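Putative peptidase (Bacteroides fragilis, PDB 5DYN) is probably a clostripain-family (C11) cysteine protease that cleaves and activates the B. fragilis toxin, represented here by an N-terminal part of the enzyme. Local coordinates at residues T80-P85 with M95-S100. Sequence-based numbering, arbitrary orientation.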
ATOM      1  N   THR A  80      -2.723 -19.593  19.168  1.00 46.02           N
ATOM      2  CA  THR A  80      -4.000 -19.552  18.462  1.00 40.36           C
ATOM      3  C   THR A  80      -5.027 -18.699  19.198  1.00 46.94           C
ATOM      4  O   THR A  80      -5.383 -18.985  20.342  1.00 43.08           O
ATOM      5  CB  THR A  80      -4.573 -20.963  18.258  1.00 39.16           C
ATOM      6  OG1 THR A  80      -3.681 -21.726  17.438  1.00 51.65           O
ATOM      7  CG2 THR A  80      -5.933 -20.893  17.585  1.00 45.18           C
ATOM      8  N   ILE A  81      -5.493 -17.645  18.532  1.00 47.54           N
ATOM      9  CA  ILE A  81      -6.519 -16.770  19.089  1.00 44.00           C
ATOM     10  C   ILE A  81      -7.905 -17.208  18.624  1.00 53.68           C
ATOM     11  O   ILE A  81      -8.854 -17.246  19.411  1.00 52.74           O
ATOM     12  CB  ILE A  81      -6.290 -15.301  18.688  1.00 45.48           C
ATOM     13  CG1 ILE A  81      -4.865 -14.871  19.036  1.00 44.14           C
ATOM     14  CG2 ILE A  81      -7.324 -14.395  19.352  1.00 52.29           C
ATOM     15  CD1 ILE A  81      -4.497 -15.101  20.480  1.00 42.49           C
ATOM     16  N   GLU A  82      -8.013 -17.537  17.339  1.00 49.53           N
ATOM     17  CA  GLU A  82      -9.258 -18.058  16.785  1.00 49.97           C
ATOM     18  C   GLU A  82      -9.008 -18.795  15.475  1.00 49.07           C
ATOM     19  O   GLU A  82      -8.206 -18.360  14.649  1.00 51.06           O
ATOM     20  CB  GLU A  82     -10.274 -16.928  16.570  1.00 51.97           C
ATOM     21  CG  GLU A  82     -11.665 -17.407  16.158  1.00 50.27           C
ATOM     22  CD  GLU A  82     -12.669 -16.271  16.014  1.00 62.86           C
ATOM     23  OE1 GLU A  82     -12.278 -15.097  16.189  1.00 68.53           O
ATOM     24  OE2 GLU A  82     -13.852 -16.554  15.721  1.00 61.81           O
ATOM     25  N   ASN A  83      -9.684 -19.926  15.303  1.00 52.06           N
ATOM     26  CA  ASN A  83      -9.692 -20.624  14.024  1.00 50.22           C
ATOM     27  C   ASN A  83     -10.983 -20.318  13.281  1.00 50.25           C
ATOM     28  O   ASN A  83     -12.033 -20.132  13.894  1.00 42.62           O
ATOM     29  CB  ASN A  83      -9.530 -22.135  14.215  1.00 51.11           C
ATOM     30  CG  ASN A  83      -8.136 -22.519  14.685  1.00 59.08           C
ATOM     31  OD1 ASN A  83      -7.977 -23.243  15.668  1.00 61.78           O
ATOM     32  ND2 ASN A  83      -7.120 -22.036  13.980  1.00 56.31           N
ATOM     33  N   TYR A  84     -10.904 -20.260  11.959  1.00 45.89           N
ATOM     34  CA  TYR A  84     -12.064 -19.902  11.160  1.00 44.98           C
ATOM     35  C   TYR A  84     -12.394 -20.994  10.157  1.00 44.23           C
ATOM     36  O   TYR A  84     -11.508 -21.729   9.723  1.00 51.09           O
ATOM     37  CB  TYR A  84     -11.821 -18.576  10.432  1.00 41.61           C
ATOM     38  CG  TYR A  84     -11.445 -17.431  11.344  1.00 39.07           C
ATOM     39  CD1 TYR A  84     -12.422 -16.640  11.937  1.00 45.17           C
ATOM     40  CD2 TYR A  84     -10.114 -17.136  11.609  1.00 34.59           C
ATOM     41  CE1 TYR A  84     -12.086 -15.589  12.771  1.00 37.87           C
ATOM     42  CE2 TYR A  84      -9.767 -16.088  12.443  1.00 45.90           C
ATOM     43  CZ  TYR A  84     -10.758 -15.317  13.022  1.00 42.98           C
ATOM     44  OH  TYR A  84     -10.422 -14.271  13.851  1.00 42.17           O
ATOM     45  N   PRO A  85     -13.679 -21.110   9.791  1.00 45.11           N
ATOM     46  CA  PRO A  85     -14.049 -21.933   8.638  1.00 35.04           C
ATOM     47  C   PRO A  85     -13.520 -21.288   7.371  1.00 40.76           C
ATOM     48  O   PRO A  85     -13.134 -20.119   7.415  1.00 42.76           O
ATOM     49  CB  PRO A  85     -15.577 -21.917   8.669  1.00 42.87           C
ATOM     50  CG  PRO A  85     -15.910 -20.626   9.348  1.00 35.11           C
ATOM     51  CD  PRO A  85     -14.851 -20.457  10.400  1.00 34.42           C
ATOM     52  N   MET A  95     -13.236  -9.340   7.310  1.00 33.73           N
ATOM     53  CA  MET A  95     -12.124  -8.527   7.793  1.00 35.23           C
ATOM     54  C   MET A  95     -12.510  -7.792   9.073  1.00 35.49           C
ATOM     55  O   MET A  95     -11.708  -7.691  10.000  1.00 36.75           O
ATOM     56  CB  MET A  95     -11.674  -7.531   6.721  1.00 32.40           C
ATOM     57  CG  MET A  95     -10.608  -6.561   7.196  1.00 36.15           C
ATOM     58  SD  MET A  95      -9.884  -5.572   5.873  1.00 40.12           S
ATOM     59  CE  MET A  95      -8.703  -6.732   5.195  1.00 38.27           C
ATOM     60  N   LYS A  96     -13.740  -7.286   9.116  1.00 37.63           N
ATOM     61  CA  LYS A  96     -14.271  -6.618  10.302  1.00 40.78           C
ATOM     62  C   LYS A  96     -14.201  -7.515  11.529  1.00 38.02           C
ATOM     63  O   LYS A  96     -13.728  -7.095  12.586  1.00 37.88           O
ATOM     64  CB  LYS A  96     -15.719  -6.182  10.077  1.00 42.70           C
ATOM     65  CG  LYS A  96     -15.888  -4.829   9.423  1.00 39.08           C
ATOM     66  CD  LYS A  96     -17.362  -4.491   9.306  1.00 42.00           C
ATOM     67  CE  LYS A  96     -17.587  -3.209   8.527  1.00 45.51           C
ATOM     68  NZ  LYS A  96     -19.042  -2.911   8.380  1.00 58.25           N
ATOM     69  N   LYS A  97     -14.682  -8.746  11.382  1.00 32.83           N
ATOM     70  CA  LYS A  97     -14.674  -9.715  12.476  1.00 39.02           C
ATOM     71  C   LYS A  97     -13.263  -9.972  12.999  1.00 41.48           C
ATOM     72  O   LYS A  97     -13.040 -10.017  14.209  1.00 46.98           O
ATOM     73  CB  LYS A  97     -15.306 -11.038  12.032  1.00 40.71           C
ATOM     74  CG  LYS A  97     -15.130 -12.162  13.040  1.00 51.03           C
ATOM     75  CD  LYS A  97     -15.854 -13.435  12.623  1.00 57.32           C
ATOM     76  CE  LYS A  97     -15.621 -14.549  13.643  1.00 65.55           C
ATOM     77  NZ  LYS A  97     -16.372 -15.799  13.327  1.00 58.00           N
ATOM     78  N   VAL A  98     -12.314 -10.135  12.081  1.00 40.35           N
ATOM     79  CA  VAL A  98     -10.929 -10.402  12.449  1.00 35.65           C
ATOM     80  C   VAL A  98     -10.311  -9.183  13.120  1.00 37.91           C
ATOM     81  O   VAL A  98      -9.648  -9.302  14.152  1.00 36.34           O
ATOM     82  CB  VAL A  98     -10.089 -10.807  11.224  1.00 35.22           C
ATOM     83  CG1 VAL A  98      -8.631 -10.981  11.610  1.00 27.19           C
ATOM     84  CG2 VAL A  98     -10.632 -12.087  10.613  1.00 27.82           C
ATOM     85  N   ILE A  99     -10.543  -8.010  12.537  1.00 37.32           N
ATOM     86  CA  ILE A  99     -10.058  -6.758  13.116  1.00 37.73           C
ATOM     87  C   ILE A  99     -10.594  -6.561  14.534  1.00 41.97           C
ATOM     88  O   ILE A  99      -9.836  -6.244  15.454  1.00 36.75           O
ATOM     89  CB  ILE A  99     -10.457  -5.544  12.258  1.00 38.78           C
ATOM     90  CG1 ILE A  99      -9.686  -5.534  10.939  1.00 43.65           C
ATOM     91  CG2 ILE A  99     -10.182  -4.257  13.004  1.00 39.47           C
ATOM     92  CD1 ILE A  99     -10.070  -4.382  10.031  1.00 35.63           C
ATOM     93  N   SER A 100     -11.902  -6.755  14.693  1.00 40.59           N
ATOM     94  CA  SER A 100     -12.559  -6.628  15.990  1.00 40.45           C
ATOM     95  C   SER A 100     -11.954  -7.569  17.020  1.00 42.25           C
ATOM     96  O   SER A 100     -11.591  -7.145  18.114  1.00 45.72           O
ATOM     97  CB  SER A 100     -14.058  -6.895  15.864  1.00 32.05           C
ATOM     98  OG  SER A 100     -14.705  -5.841  15.177  1.00 51.57           O
TER
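Lys97 lays its last methylene, CE, against Glu82 near the end of strand 76-83 and Tyr84 in the loop just after it. The lysine is fully extended, its CG trans to the backbone N (chi1 171°) and every later torsion close to 180°, which carries the chain along the ring edge, opposite in direction to the tyrosine side chain. Glu82 is drawn out just as straight and meets the lysine almost at a right angle. Its OE2 forms a loose salt bridge, 3.6 Å from Lys97 NZ, and comes slightly nearer to the methylene before it, 3.4 Å from Lys97 CE.

That same methylene sits at the edge of the Tyr84 ring, close to its plane, with CE 3.8 Å from Tyr84 CE1; the contact is aliphatic carbon against ring rim, not a cation held over the face. One face of the ring is instead met by Glu82 CG, 3.8 Å above the plane and displaced toward the rim, so the glutamate stem, in the same segment, covers part of that face. Deeper in, the phenol end leans obliquely on a branch of Val98: CG2 lies 4.0 Å from Tyr84 CZ. Val98 in turn packs on Tyr21 of the strand 16-23.

A classic beta bulge sets two successive residues, Ile81 and Glu82, opposite Leu65 of strand 64-70. The contact packs the first strand of a beta-alpha-beta crossover, which spans the mixed sheet from one outer strand of this chain to the other, against its connecting helix 92-105. Chemically it is graded: buried tyrosine against valine inside, and an exposed lysine paired with a carboxylate outside. At that length the ion pair probably contributes modest attraction, with much of the contact resting on carbon packing around the ring.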